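Local structure of citrate lyase subunit beta-like protein (Mycobacterium tuberculosis H37Rv, 6AS5) at residues Ala36-Leu41 / Arg68-Ile73; Val189-Leu194 / Val215-Ser220; Glu102-Val107 / Ala128-Ala133; Trp142-Leu147 / Gly161-Val166. The protein probably acts as a magnesium-dependent carbon-carbon lyase of the HpcH/HpaI aldolase family, with bound coenzyme A and acetoacetate, and may contribute to fatty acid biosynthesis. All coordinates share one frame; numbering follows the deposited sequence. Where two conformers were deposited one is given.

Contact 1 of 4, residues Ala36-Leu41 / Arg68-Ile73; sequences ADVVIL and RTVVRI. With AAE (acetoacetic acid), chain F; COA (coenzyme A), chain E.
L41 and T69 meet on the outward face of two neighbouring strands, 38-41 and 69-72, which run the same way at 24° to each other. Their side chains cross obliquely: CG of L41 rests 3.8 Å from CG2 of T69, with CD1 lying against the same methyl. The T69 torsion sets this up, since CG2 stands anti to the backbone N while OG1 turns away to the carbonyl of D65. V39 and V71 share this face, where V71 packs on L88 of helix 79-88. The inner face carries I40, V70 and R72. CG2 of I40 lies 3.9 Å from CB of R72, and the CG1 of V38 approaches CG2 of V70, a detail that holds for one of two deposited V70 conformers. Beyond CB, the R72 chain runs on with CG anti to the backbone N (chi1 -174°) and then bends at chi3 (83°), which carries the guanidinium to the ligands. Its NH1 reaches O8 of acetoacetic acid at 2.7 Å, near the plane of the group, in a bent and weak hydrogen bond, while C2P of coenzyme A lies over one face, 3.6 Å from NH2. NE is paired with D42, which would help fix the rotation of the group. Four backbone bonds set the register, among them V70 N to V39 O at 2.8 Å and R72 N to L41 O at 2.8 Å. This is the parallel pairing of a beta-alpha-beta unit, completed by helix 52-61, in a TIM barrel whose strand ends present a substrate-binding arginine to the active site.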
# COMPACT_ATOMS: atom_id res chain seq x y z
N ALA A 36 -28.94 -15.39 5.09
CA ALA A 36 -27.78 -14.60 5.52
C ALA A 36 -27.71 -14.34 7.03
O ALA A 36 -28.67 -14.58 7.75
CB ALA A 36 -27.75 -13.26 4.77
N ASP A 37 -26.57 -13.84 7.48
CA ASP A 37 -26.39 -13.42 8.87
C ASP A 37 -26.92 -12.00 9.05
O ASP A 37 -27.67 -11.70 9.98
CB ASP A 37 -24.91 -13.50 9.28
CG ASP A 37 -24.40 -14.94 9.35
OD1 ASP A 37 -25.11 -15.77 9.95
OD2 ASP A 37 -23.32 -15.25 8.80
N VAL A 38 -26.52 -11.13 8.13
CA VAL A 38 -27.02 -9.78 8.08
C VAL A 38 -27.40 -9.49 6.64
O VAL A 38 -26.67 -9.86 5.71
CB VAL A 38 -25.95 -8.77 8.51
CG1 VAL A 38 -26.38 -7.36 8.15
CG2 VAL A 38 -25.68 -8.90 9.99
N VAL A 39 -28.53 -8.83 6.44
CA VAL A 39 -28.95 -8.46 5.10
C VAL A 39 -28.72 -6.97 4.91
O VAL A 39 -29.02 -6.17 5.81
CB VAL A 39 -30.44 -8.75 4.89
CG1 VAL A 39 -30.93 -8.11 3.60
CG2 VAL A 39 -30.69 -10.25 4.88
N ILE A 40 -28.16 -6.60 3.76
CA ILE A 40 -28.07 -5.19 3.40
C ILE A 40 -29.12 -4.91 2.34
O ILE A 40 -28.97 -5.34 1.18
CB ILE A 40 -26.71 -4.83 2.80
CG1 ILE A 40 -25.58 -5.40 3.66
CG2 ILE A 40 -26.62 -3.31 2.62
CD1 ILE A 40 -24.20 -5.40 3.01
N LEU A 41 -30.19 -4.23 2.74
CA LEU A 41 -31.19 -3.72 1.82
C LEU A 41 -30.62 -2.51 1.07
O LEU A 41 -30.20 -1.53 1.68
CB LEU A 41 -32.48 -3.34 2.56
CG LEU A 41 -33.15 -4.55 3.20
CD1 LEU A 41 -34.45 -4.16 3.84
CD2 LEU A 41 -33.37 -5.66 2.15
N ARG A 68 -30.60 -7.18 12.41
CA ARG A 68 -29.83 -8.01 11.49
C ARG A 68 -29.96 -7.47 10.07
O ARG A 68 -29.73 -8.17 9.08
CB ARG A 68 -30.29 -9.47 11.54
CG ARG A 68 -30.01 -10.18 12.87
CD ARG A 68 -28.52 -10.46 13.07
NE ARG A 68 -28.25 -11.24 14.28
CZ ARG A 68 -27.50 -10.82 15.30
NH1 ARG A 68 -26.92 -9.63 15.27
NH2 ARG A 68 -27.32 -11.61 16.36
N THR A 69 -30.33 -6.20 9.98
CA THR A 69 -30.49 -5.56 8.69
C THR A 69 -29.83 -4.19 8.67
O THR A 69 -29.99 -3.38 9.59
CB THR A 69 -31.98 -5.42 8.32
OG1 THR A 69 -32.64 -6.68 8.49
CG2 THR A 69 -32.12 -4.93 6.89
N VAL A 70 -29.08 -3.96 7.60
CA VAL A 70 -28.46 -2.67 7.32
C VAL A 70 -29.03 -2.16 6.02
O VAL A 70 -29.31 -2.95 5.14
CB VAL A 70 -26.95 -2.84 7.13
CG1 VAL A 70 -26.30 -1.52 6.65
CG2 VAL A 70 -26.33 -3.32 8.43
N VAL A 71 -29.22 -0.85 5.90
CA VAL A 71 -29.73 -0.27 4.67
C VAL A 71 -28.67 0.58 3.99
O VAL A 71 -28.24 1.59 4.54
CB VAL A 71 -30.97 0.63 4.91
CG1 VAL A 71 -31.43 1.24 3.59
CG2 VAL A 71 -32.11 -0.15 5.57
N ARG A 72 -28.24 0.18 2.80
CA ARG A 72 -27.33 1.03 2.03
C ARG A 72 -28.10 2.17 1.38
O ARG A 72 -28.92 1.95 0.49
CB ARG A 72 -26.56 0.24 0.96
CG ARG A 72 -25.50 1.11 0.26
CD ARG A 72 -24.52 0.30 -0.58
NE ARG A 72 -25.08 0.00 -1.88
CZ ARG A 72 -24.39 -0.36 -2.96
NH1 ARG A 72 -23.06 -0.48 -2.91
NH2 ARG A 72 -25.03 -0.59 -4.09
N ILE A 73 -27.85 3.39 1.85
CA ILE A 73 -28.50 4.55 1.29
C ILE A 73 -27.65 5.08 0.14
O ILE A 73 -26.68 4.45 -0.26
CB ILE A 73 -28.73 5.66 2.35
CG1 ILE A 73 -27.40 6.19 2.89
CG2 ILE A 73 -29.59 5.14 3.49
CD1 ILE A 73 -27.59 7.18 4.05
O1 AAE F . -17.12 -2.21 -5.94
C2 AAE F . -18.27 -1.69 -5.85
O3 AAE F . -18.43 -0.48 -6.17
C4 AAE F . -19.43 -2.52 -5.39
C5 AAE F . -20.14 -2.18 -4.12
O8 AAE F . -20.63 -1.08 -3.96
C9 AAE F . -20.27 -3.21 -3.04
N1A COA E . -31.21 -11.73 -2.34
C2A COA E . -32.16 -12.64 -2.09
N3A COA E . -32.35 -13.71 -2.88
C4A COA E . -31.59 -13.87 -3.99
C5A COA E . -30.60 -12.95 -4.29
C6A COA E . -30.42 -11.86 -3.43
N6A COA E . -29.35 -10.85 -3.74
N7A COA E . -29.99 -13.35 -5.43
C8A COA E . -30.59 -14.49 -5.83
N9A COA E . -31.56 -14.81 -4.96
C1B COA E . -32.41 -15.97 -5.01
C2B COA E . -33.50 -15.89 -5.97
O2B COA E . -34.63 -15.38 -5.36
C3B COA E . -33.75 -17.27 -6.28
O3B COA E . -34.48 -17.78 -5.22
P3B COA E . -35.56 -18.86 -5.50
O7A COA E . -35.12 -19.73 -6.66
O8A COA E . -36.85 -18.15 -5.83
O9A COA E . -35.74 -19.74 -4.28
C4B COA E . -32.43 -17.87 -6.28
O4B COA E . -31.64 -17.06 -5.38
C5B COA E . -31.84 -17.89 -7.61
O5B COA E . -31.61 -16.69 -8.24
P1A COA E . -30.72 -16.60 -9.51
O1A COA E . -31.53 -17.04 -10.69
O2A COA E . -29.50 -17.46 -9.35
O3A COA E . -30.25 -15.14 -9.72
P2A COA E . -31.20 -14.04 -10.32
O4A COA E . -31.02 -13.95 -11.82
O5A COA E . -32.62 -14.34 -9.93
O6A COA E . -30.78 -12.67 -9.74
CBP COA E . -29.18 -10.94 -9.19
CCP COA E . -29.44 -12.33 -9.77
CDP COA E . -30.19 -9.95 -9.78
CEP COA E . -27.76 -10.48 -9.44
CAP COA E . -29.37 -11.10 -7.67
OAP COA E . -28.47 -12.08 -7.28
C9P COA E . -29.06 -9.84 -6.91
O9P COA E . -29.88 -8.93 -6.82
N8P COA E . -27.75 -9.75 -6.32
C7P COA E . -27.32 -8.58 -5.57
C6P COA E . -27.43 -7.26 -6.27
C5P COA E . -27.11 -6.06 -5.41
O5P COA E . -27.74 -5.84 -4.37
N4P COA E . -26.07 -5.18 -5.82
C3P COA E . -25.80 -4.06 -4.96
C2P COA E . -24.43 -4.09 -4.32
S1P COA E . -23.16 -4.93 -5.25

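Contact 2 of 4, residues Val189-Leu194 / Val215-Ser220. With COA (coenzyme A), chain E.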
# COMPACT_ATOMS: atom_id res chain seq x y z
N VAL A 189 -17.30 -7.39 -2.35
CA VAL A 189 -18.18 -8.37 -2.94
C VAL A 189 -17.48 -9.17 -4.03
O VAL A 189 -16.48 -8.73 -4.61
CB VAL A 189 -19.41 -7.70 -3.54
CG1 VAL A 189 -20.26 -7.09 -2.43
CG2 VAL A 189 -19.00 -6.64 -4.58
N HIS A 190 -18.01 -10.35 -4.31
CA HIS A 190 -17.46 -11.22 -5.34
C HIS A 190 -18.52 -11.32 -6.41
O HIS A 190 -19.54 -11.95 -6.20
CB HIS A 190 -17.14 -12.59 -4.77
CG HIS A 190 -16.19 -13.39 -5.61
ND1 HIS A 190 -14.82 -13.24 -5.52
CD2 HIS A 190 -16.41 -14.32 -6.57
CE1 HIS A 190 -14.24 -14.06 -6.38
NE2 HIS A 190 -15.18 -14.72 -7.03
N LEU A 191 -18.27 -10.66 -7.54
CA LEU A 191 -19.27 -10.45 -8.58
C LEU A 191 -19.49 -11.67 -9.46
O LEU A 191 -20.56 -11.80 -10.06
CB LEU A 191 -18.91 -9.24 -9.44
CG LEU A 191 -18.90 -7.94 -8.65
CD1 LEU A 191 -18.82 -6.75 -9.58
CD2 LEU A 191 -20.16 -7.86 -7.81
N ASP A 192 -18.49 -12.54 -9.55
CA ASP A 192 -18.63 -13.78 -10.33
C ASP A 192 -19.42 -14.82 -9.55
O ASP A 192 -18.85 -15.63 -8.82
CB ASP A 192 -17.26 -14.34 -10.70
CG ASP A 192 -17.32 -15.30 -11.88
OD1 ASP A 192 -18.41 -15.87 -12.15
OD2 ASP A 192 -16.28 -15.48 -12.54
N ILE A 193 -20.73 -14.81 -9.73
CA ILE A 193 -21.63 -15.64 -8.92
C ILE A 193 -21.20 -17.09 -8.81
O ILE A 193 -21.24 -17.66 -7.73
CB ILE A 193 -23.06 -15.58 -9.45
CG1 ILE A 193 -23.61 -14.16 -9.28
CG2 ILE A 193 -23.92 -16.60 -8.73
CD1 ILE A 193 -24.91 -13.91 -10.02
N LEU A 194 -20.78 -17.68 -9.93
CA LEU A 194 -20.49 -19.11 -10.00
C LEU A 194 -19.06 -19.47 -9.61
O LEU A 194 -18.74 -20.64 -9.40
CB LEU A 194 -20.79 -19.62 -11.41
CG LEU A 194 -22.28 -19.50 -11.77
CD1 LEU A 194 -22.55 -19.93 -13.20
CD2 LEU A 194 -23.09 -20.33 -10.79
N VAL A 215 -18.96 -9.61 2.27
CA VAL A 215 -20.28 -9.30 1.77
C VAL A 215 -20.56 -10.06 0.48
O VAL A 215 -19.77 -10.01 -0.46
CB VAL A 215 -20.46 -7.79 1.56
CG1 VAL A 215 -21.77 -7.48 0.85
CG2 VAL A 215 -20.39 -7.06 2.89
N CYS A 216 -21.68 -10.76 0.46
CA CYS A 216 -22.07 -11.59 -0.68
C CYS A 216 -23.14 -10.89 -1.50
O CYS A 216 -23.84 -10.03 -1.00
CB CYS A 216 -22.65 -12.92 -0.17
SG CYS A 216 -21.52 -13.87 0.85
N ILE A 217 -23.28 -11.28 -2.77
CA ILE A 217 -24.35 -10.73 -3.59
C ILE A 217 -25.40 -11.76 -4.05
O ILE A 217 -26.38 -11.42 -4.71
CB ILE A 217 -23.83 -9.85 -4.76
CG1 ILE A 217 -22.70 -10.53 -5.54
CG2 ILE A 217 -23.30 -8.51 -4.21
CD1 ILE A 217 -23.10 -11.81 -6.24
N HIS A 218 -25.21 -13.02 -3.64
CA HIS A 218 -26.11 -14.11 -4.01
C HIS A 218 -26.12 -15.09 -2.85
O HIS A 218 -25.07 -15.36 -2.25
CB HIS A 218 -25.59 -14.78 -5.30
CG HIS A 218 -26.57 -15.72 -5.95
ND1 HIS A 218 -26.76 -17.02 -5.51
CD2 HIS A 218 -27.39 -15.56 -7.01
CE1 HIS A 218 -27.67 -17.61 -6.28
NE2 HIS A 218 -28.07 -16.74 -7.19
N PRO A 219 -27.30 -15.62 -2.50
CA PRO A 219 -27.38 -16.41 -1.26
C PRO A 219 -26.57 -17.68 -1.32
O PRO A 219 -26.20 -18.24 -0.28
CB PRO A 219 -28.88 -16.72 -1.13
CG PRO A 219 -29.44 -16.54 -2.51
CD PRO A 219 -28.61 -15.48 -3.16
N SER A 220 -26.27 -18.14 -2.53
CA SER A 220 -25.45 -19.34 -2.69
C SER A 220 -24.04 -19.09 -2.17
O SER A 220 -23.28 -20.02 -1.90
CB SER A 220 -25.42 -19.78 -4.15
OG SER A 220 -24.65 -18.89 -4.93
N1A COA E . -31.21 -11.73 -2.34
C2A COA E . -32.16 -12.64 -2.09
N3A COA E . -32.35 -13.71 -2.88
C4A COA E . -31.59 -13.87 -3.99
C5A COA E . -30.60 -12.95 -4.29
C6A COA E . -30.42 -11.86 -3.43
N6A COA E . -29.35 -10.85 -3.74
N7A COA E . -29.99 -13.35 -5.43
C8A COA E . -30.59 -14.49 -5.83
N9A COA E . -31.56 -14.81 -4.96
C1B COA E . -32.41 -15.97 -5.01
C2B COA E . -33.50 -15.89 -5.97
O2B COA E . -34.63 -15.38 -5.36
C3B COA E . -33.75 -17.27 -6.28
O3B COA E . -34.48 -17.78 -5.22
P3B COA E . -35.56 -18.86 -5.50
O7A COA E . -35.12 -19.73 -6.66
O8A COA E . -36.85 -18.15 -5.83
O9A COA E . -35.74 -19.74 -4.28
C4B COA E . -32.43 -17.87 -6.28
O4B COA E . -31.64 -17.06 -5.38
C5B COA E . -31.84 -17.89 -7.61
O5B COA E . -31.61 -16.69 -8.24
P1A COA E . -30.72 -16.60 -9.51
O1A COA E . -31.53 -17.04 -10.69
O2A COA E . -29.50 -17.46 -9.35
O3A COA E . -30.25 -15.14 -9.72
P2A COA E . -31.20 -14.04 -10.32
O4A COA E . -31.02 -13.95 -11.82
O5A COA E . -32.62 -14.34 -9.93
O6A COA E . -30.78 -12.67 -9.74
CBP COA E . -29.18 -10.94 -9.19
CCP COA E . -29.44 -12.33 -9.77
CDP COA E . -30.19 -9.95 -9.78
CEP COA E . -27.76 -10.48 -9.44
CAP COA E . -29.37 -11.10 -7.67
OAP COA E . -28.47 -12.08 -7.28
C9P COA E . -29.06 -9.84 -6.91
O9P COA E . -29.88 -8.93 -6.82
N8P COA E . -27.75 -9.75 -6.32
C7P COA E . -27.32 -8.58 -5.57
C6P COA E . -27.43 -7.26 -6.27
C5P COA E . -27.11 -6.06 -5.41
O5P COA E . -27.74 -5.84 -4.37
N4P COA E . -26.07 -5.18 -5.82
C3P COA E . -25.80 -4.06 -4.96
C2P COA E . -24.43 -4.09 -4.32
S1P COA E . -23.16 -4.93 -5.25
O HOH W 1 -19.35 -11.65 -2.44
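Apolar contacts carry most of this junction, and they centre on V189, I193 and I217. V189 and V215 lie side by side, CG1 to CG1 at 3.6 Å, and the same V189 methyl touches CG2 of I217. Further along, CG1 of I193 meets CD1 of I217 at 3.9 Å. The CG1 branch of I217 is held between its backbone N and carbonyl carbon (chi1 48°), which sends it to the carbonyl of H190 and leaves CG2 facing S1P of coenzyme A. A CH-pi contact follows: CG2 of I193 stands 4.1 Å from the centroid of the H218 ring, only 18° off the ring normal, while C8A of coenzyme A covers the opposite face. Polar links across the segments run through water 1, which accepts from H190 N and donates to V215 O, both at 2.6 Å. Towards the cofactor, H218 NE2 donates to O2A of coenzyme A at 2.7 Å, and I217 O receives weak bonds, including one from N8P. At the other ring nitrogen, ND1 accepts from S220 N and also pairs with S220 OG. The imidazole is thus clamped on both faces and at both nitrogens, which probably holds the ring in the orientation that lets NE2 bond the pyrophosphate oxygen O2A.

Contact 3 of 4, residues Glu102-Val107 / Ala128-Ala133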
# COMPACT_ATOMS: atom_id res chain seq x y z
N GLU A 102 -16.45 9.65 1.52
CA GLU A 102 -15.33 10.49 1.11
C GLU A 102 -14.81 11.49 2.13
O GLU A 102 -13.84 12.18 1.85
CB GLU A 102 -15.66 11.20 -0.19
CG GLU A 102 -15.67 10.24 -1.35
CD GLU A 102 -15.85 10.94 -2.66
OE1 GLU A 102 -15.18 10.53 -3.63
OE2 GLU A 102 -16.66 11.89 -2.72
N SER A 103 -15.47 11.59 3.28
CA SER A 103 -14.95 12.40 4.38
C SER A 103 -15.64 12.04 5.69
O SER A 103 -16.64 11.34 5.70
CB SER A 103 -15.17 13.89 4.11
OG SER A 103 -16.55 14.21 4.22
N ALA A 104 -15.10 12.55 6.80
CA ALA A 104 -15.70 12.28 8.09
C ALA A 104 -17.05 12.95 8.18
O ALA A 104 -18.00 12.40 8.74
CB ALA A 104 -14.79 12.75 9.20
N ALA A 105 -17.14 14.14 7.59
CA ALA A 105 -18.37 14.93 7.58
C ALA A 105 -19.57 14.16 6.99
O ALA A 105 -20.66 14.16 7.56
CB ALA A 105 -18.16 16.26 6.84
N GLN A 106 -19.35 13.49 5.87
CA GLN A 106 -20.40 12.64 5.29
C GLN A 106 -20.99 11.60 6.26
O GLN A 106 -22.21 11.36 6.27
CB GLN A 106 -19.90 11.96 4.01
CG GLN A 106 -19.76 12.92 2.84
CD GLN A 106 -19.39 12.22 1.56
OE1 GLN A 106 -18.82 11.12 1.58
NE2 GLN A 106 -19.72 12.84 0.43
N VAL A 107 -20.14 10.95 7.05
CA VAL A 107 -20.61 10.04 8.08
C VAL A 107 -21.28 10.79 9.25
O VAL A 107 -22.36 10.40 9.72
CB VAL A 107 -19.45 9.22 8.65
CG1 VAL A 107 -19.95 8.30 9.76
CG2 VAL A 107 -18.78 8.42 7.55
N ALA A 128 -9.25 7.61 4.43
CA ALA A 128 -9.75 6.43 5.17
C ALA A 128 -9.77 6.58 6.70
O ALA A 128 -10.77 6.26 7.35
CB ALA A 128 -8.94 5.17 4.80
N ALA A 129 -8.66 7.00 7.28
CA ALA A 129 -8.54 7.02 8.74
C ALA A 129 -9.52 7.99 9.35
O ALA A 129 -10.14 7.71 10.38
CB ALA A 129 -7.11 7.37 9.15
N GLU A 130 -9.64 9.15 8.71
CA GLU A 130 -10.57 10.22 9.09
C GLU A 130 -11.99 9.68 9.15
O GLU A 130 -12.73 9.92 10.11
CB GLU A 130 -10.47 11.35 8.05
CG GLU A 130 -11.56 12.42 8.10
CD GLU A 130 -11.47 13.39 6.92
OE1 GLU A 130 -10.34 13.67 6.47
OE2 GLU A 130 -12.53 13.87 6.44
N ILE A 131 -12.37 8.94 8.12
CA ILE A 131 -13.71 8.37 8.02
C ILE A 131 -13.93 7.36 9.13
O ILE A 131 -14.97 7.37 9.80
CB ILE A 131 -13.92 7.74 6.63
CG1 ILE A 131 -13.90 8.84 5.57
CG2 ILE A 131 -15.24 6.94 6.58
CD1 ILE A 131 -13.76 8.35 4.15
N ALA A 132 -12.93 6.50 9.33
CA ALA A 132 -12.92 5.48 10.38
C ALA A 132 -13.08 6.07 11.79
O ALA A 132 -13.80 5.52 12.64
CB ALA A 132 -11.61 4.66 10.30
N ALA A 133 -12.40 7.19 12.01
CA ALA A 133 -12.37 7.86 13.31
C ALA A 133 -13.70 8.52 13.67
O ALA A 133 -14.02 8.64 14.84
CB ALA A 133 -11.27 8.87 13.33
O HOH W 2 -14.64 15.83 7.26
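The carboxylate of E130 is met by the backbone of A104, whose N donates to OE2 at 2.9 Å. The bond is nearly straight (167° at the hydrogen) and arrives on the anti side of OE2, 19° out of the carboxylate plane. This rests on one of two deposited E130 conformers, so the grip may be partial. The same oxygen has CA of S103 at 3.5 Å and accepts a hydrogen bond from water 2, which in turn accepts from A105 N. A second flat group, the amide of Q106, uses OE1 to accept from E102 N at 2.8 Å, the donor tilted 31° from the amide plane. E130 reaches across with CG anti to its backbone N and an extended chain beyond, and on the way CG lies alongside CB of A104 at 3.4 Å. Deeper in, I131 points its CG1 branch at the backbone of S103, with CG1 3.6 Å from the carbonyl carbon. Its other branch, CG2, meets CG2 of V107 at 4.0 Å, the two side chains crossing at about a right angle; beneath them lie V115 and A117 of strand 114-119. S103 is the N-cap of helix 104-108, and its OG accepts a weak bond from Q106 N. Together E130, water 2 and the S103 hydroxyl serve the N-H groups of A104, A105 and Q106 at this helix start. In this conformer helix 128-133 thus lends an acceptor to the amino end of helix 104-108, where the helix dipole would probably favour an ionised carboxylate.

Contact 4 of 4, residues Trp142-Leu147 / Gly161-Val166; sequences WGAEDL and GAYRDV. With MG (magnesium ion), chain D; AAE (acetoacetic acid), chain F.
Y163 projects from the loop before helix 165-180 towards W142 and A144, and its side chain can be followed outwards. At CB the first torsion (chi1 -84°) puts CG roughly anti to the carbonyl carbon, which turns the ring to the other segment. CD2 then lies 4.1 Å from CH2 of W142, and CE2 is closer, at 3.9 Å from that same atom. The indole edge meets the phenol face over its centre: centroids are 5.3 Å apart and the planes stand at 70°, a T-shaped pair. W142 NE1, at another part of the indole, is bonded to D187. On the other rim of the phenol, CE1 touches CB of A144 at 3.6 Å. At the tip, OH pairs with water 3 at 2.9 Å, and the water donates to OE2 of E145, itself bonded to S156; E145 was deposited in two conformers, so this bridge is tentative.

The helix start that Y163 packs against holds the ligand. E145 N donates to O1 of acetoacetic acid at 2.7 Å and D146 N to O3 at 2.9 Å. OD2 of D146 binds the magnesium ion together with E120, O3 and O8 of the ligand and two waters. The ligand carboxylate is therefore held by backbone N-H groups at a helix amino end and by the metal, an environment that probably stabilises its negative charge.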
# COMPACT_ATOMS: atom_id res chain seq x y z
N TRP A 142 -14.91 -1.82 1.54
CA TRP A 142 -14.32 -1.19 0.36
C TRP A 142 -14.98 -1.75 -0.88
O TRP A 142 -15.53 -2.85 -0.86
CB TRP A 142 -12.81 -1.40 0.31
CG TRP A 142 -12.40 -2.80 -0.03
CD1 TRP A 142 -12.50 -3.90 0.77
CD2 TRP A 142 -11.81 -3.25 -1.26
NE1 TRP A 142 -12.02 -5.01 0.11
CE2 TRP A 142 -11.59 -4.63 -1.14
CE3 TRP A 142 -11.46 -2.61 -2.45
CZ2 TRP A 142 -11.04 -5.38 -2.16
CZ3 TRP A 142 -10.90 -3.36 -3.45
CH2 TRP A 142 -10.69 -4.73 -3.30
N GLY A 143 -14.93 -0.98 -1.97
CA GLY A 143 -15.57 -1.36 -3.22
C GLY A 143 -14.58 -1.25 -4.36
O GLY A 143 -14.07 -0.16 -4.64
N ALA A 144 -14.29 -2.37 -5.01
CA ALA A 144 -13.25 -2.42 -6.03
C ALA A 144 -13.72 -1.81 -7.33
O ALA A 144 -12.97 -1.13 -8.03
CB ALA A 144 -12.81 -3.86 -6.27
N GLU A 145 -14.99 -2.06 -7.66
CA GLU A 145 -15.52 -1.68 -8.96
C GLU A 145 -15.76 -0.18 -9.07
O GLU A 145 -15.39 0.43 -10.06
CB GLU A 145 -16.78 -2.48 -9.28
CG GLU A 145 -16.63 -3.97 -9.03
CD GLU A 145 -15.43 -4.58 -9.76
OE1 GLU A 145 -15.16 -4.18 -10.91
OE2 GLU A 145 -14.76 -5.45 -9.17
N ASP A 146 -16.38 0.41 -8.05
CA ASP A 146 -16.53 1.87 -8.06
C ASP A 146 -15.16 2.53 -8.00
O ASP A 146 -14.92 3.52 -8.69
CB ASP A 146 -17.48 2.39 -6.97
CG ASP A 146 -18.84 2.82 -7.53
OD1 ASP A 146 -18.89 3.48 -8.59
OD2 ASP A 146 -19.88 2.49 -6.93
N LEU A 147 -14.27 1.96 -7.19
CA LEU A 147 -12.89 2.42 -7.13
C LEU A 147 -12.31 2.62 -8.52
O LEU A 147 -11.94 3.72 -8.91
CB LEU A 147 -12.02 1.42 -6.39
CG LEU A 147 -10.56 1.91 -6.32
CD1 LEU A 147 -10.50 3.32 -5.77
CD2 LEU A 147 -9.68 0.96 -5.50
N GLY A 161 -7.53 -13.29 -12.52
CA GLY A 161 -8.54 -13.09 -11.48
C GLY A 161 -8.11 -12.33 -10.24
O GLY A 161 -8.94 -11.88 -9.45
N ALA A 162 -6.81 -12.17 -10.04
CA ALA A 162 -6.37 -11.40 -8.87
C ALA A 162 -6.70 -9.92 -9.04
O ALA A 162 -6.74 -9.41 -10.17
CB ALA A 162 -4.88 -11.58 -8.62
N TYR A 163 -6.97 -9.24 -7.93
CA TYR A 163 -7.21 -7.81 -7.98
C TYR A 163 -5.96 -7.09 -8.48
O TYR A 163 -4.85 -7.48 -8.15
CB TYR A 163 -7.61 -7.28 -6.60
CG TYR A 163 -9.07 -7.46 -6.30
CD1 TYR A 163 -10.05 -6.96 -7.17
CD2 TYR A 163 -9.49 -8.15 -5.16
CE1 TYR A 163 -11.41 -7.11 -6.89
CE2 TYR A 163 -10.85 -8.31 -4.88
CZ TYR A 163 -11.80 -7.79 -5.74
OH TYR A 163 -13.14 -7.95 -5.47
N ARG A 164 -6.15 -6.04 -9.28
CA ARG A 164 -5.01 -5.19 -9.63
C ARG A 164 -4.45 -4.50 -8.37
O ARG A 164 -5.15 -4.44 -7.34
CB ARG A 164 -5.39 -4.18 -10.71
CG ARG A 164 -5.82 -4.87 -12.01
CD ARG A 164 -5.91 -3.91 -13.18
NE ARG A 164 -6.55 -4.53 -14.33
CZ ARG A 164 -5.92 -5.27 -15.24
NH1 ARG A 164 -4.61 -5.49 -15.13
NH2 ARG A 164 -6.60 -5.79 -16.25
N ASP A 165 -3.21 -4.01 -8.46
CA ASP A 165 -2.47 -3.49 -7.30
C ASP A 165 -3.24 -2.46 -6.50
O ASP A 165 -3.32 -2.56 -5.28
CB ASP A 165 -1.09 -2.93 -7.69
CG ASP A 165 -0.03 -4.03 -7.87
OD1 ASP A 165 -0.34 -5.22 -7.60
OD2 ASP A 165 1.12 -3.70 -8.27
N VAL A 166 -3.78 -1.45 -7.17
CA VAL A 166 -4.45 -0.38 -6.46
C VAL A 166 -5.63 -0.90 -5.64
O VAL A 166 -5.91 -0.40 -4.56
CB VAL A 166 -4.89 0.77 -7.40
CG1 VAL A 166 -5.96 0.30 -8.37
CG2 VAL A 166 -5.36 1.97 -6.61
MG MG D . -20.29 0.71 -5.32
O1 AAE F . -17.12 -2.21 -5.94
C2 AAE F . -18.27 -1.69 -5.85
O3 AAE F . -18.43 -0.48 -6.17
C4 AAE F . -19.43 -2.52 -5.39
C5 AAE F . -20.14 -2.18 -4.12
O8 AAE F . -20.63 -1.08 -3.96
C9 AAE F . -20.27 -3.21 -3.04
O HOH W 3 -15.35 -6.55 -6.83
O HOH W 4 -21.70 2.17 -4.21
O HOH W 5 -21.79 0.26 -7.19

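How the contacts relate
All four contacts belong to one eight-stranded parallel barrel. Along the chain contact 1 comes first, then contacts 3, 4 and 2. Contact 1 pairs the second and third strands; contact 2, centred 15 Å away, joins the loop after the seventh strand to the end of the eighth. They touch where CD1 of I40 meets CG1 of V215 at 3.9 Å. Contacts 2 and 4, also 15 Å apart by centres, touch through L191 CD1 and E145 CG at 3.6 Å, and a second subunit reaches both. Contacts 1, 2 and 4 thus gather round the barrel's ligand site, coenzyme A at 1 and 2 and acetoacetic acid at 1 and 4, while contact 3, touching none of them, joins helices on its outside.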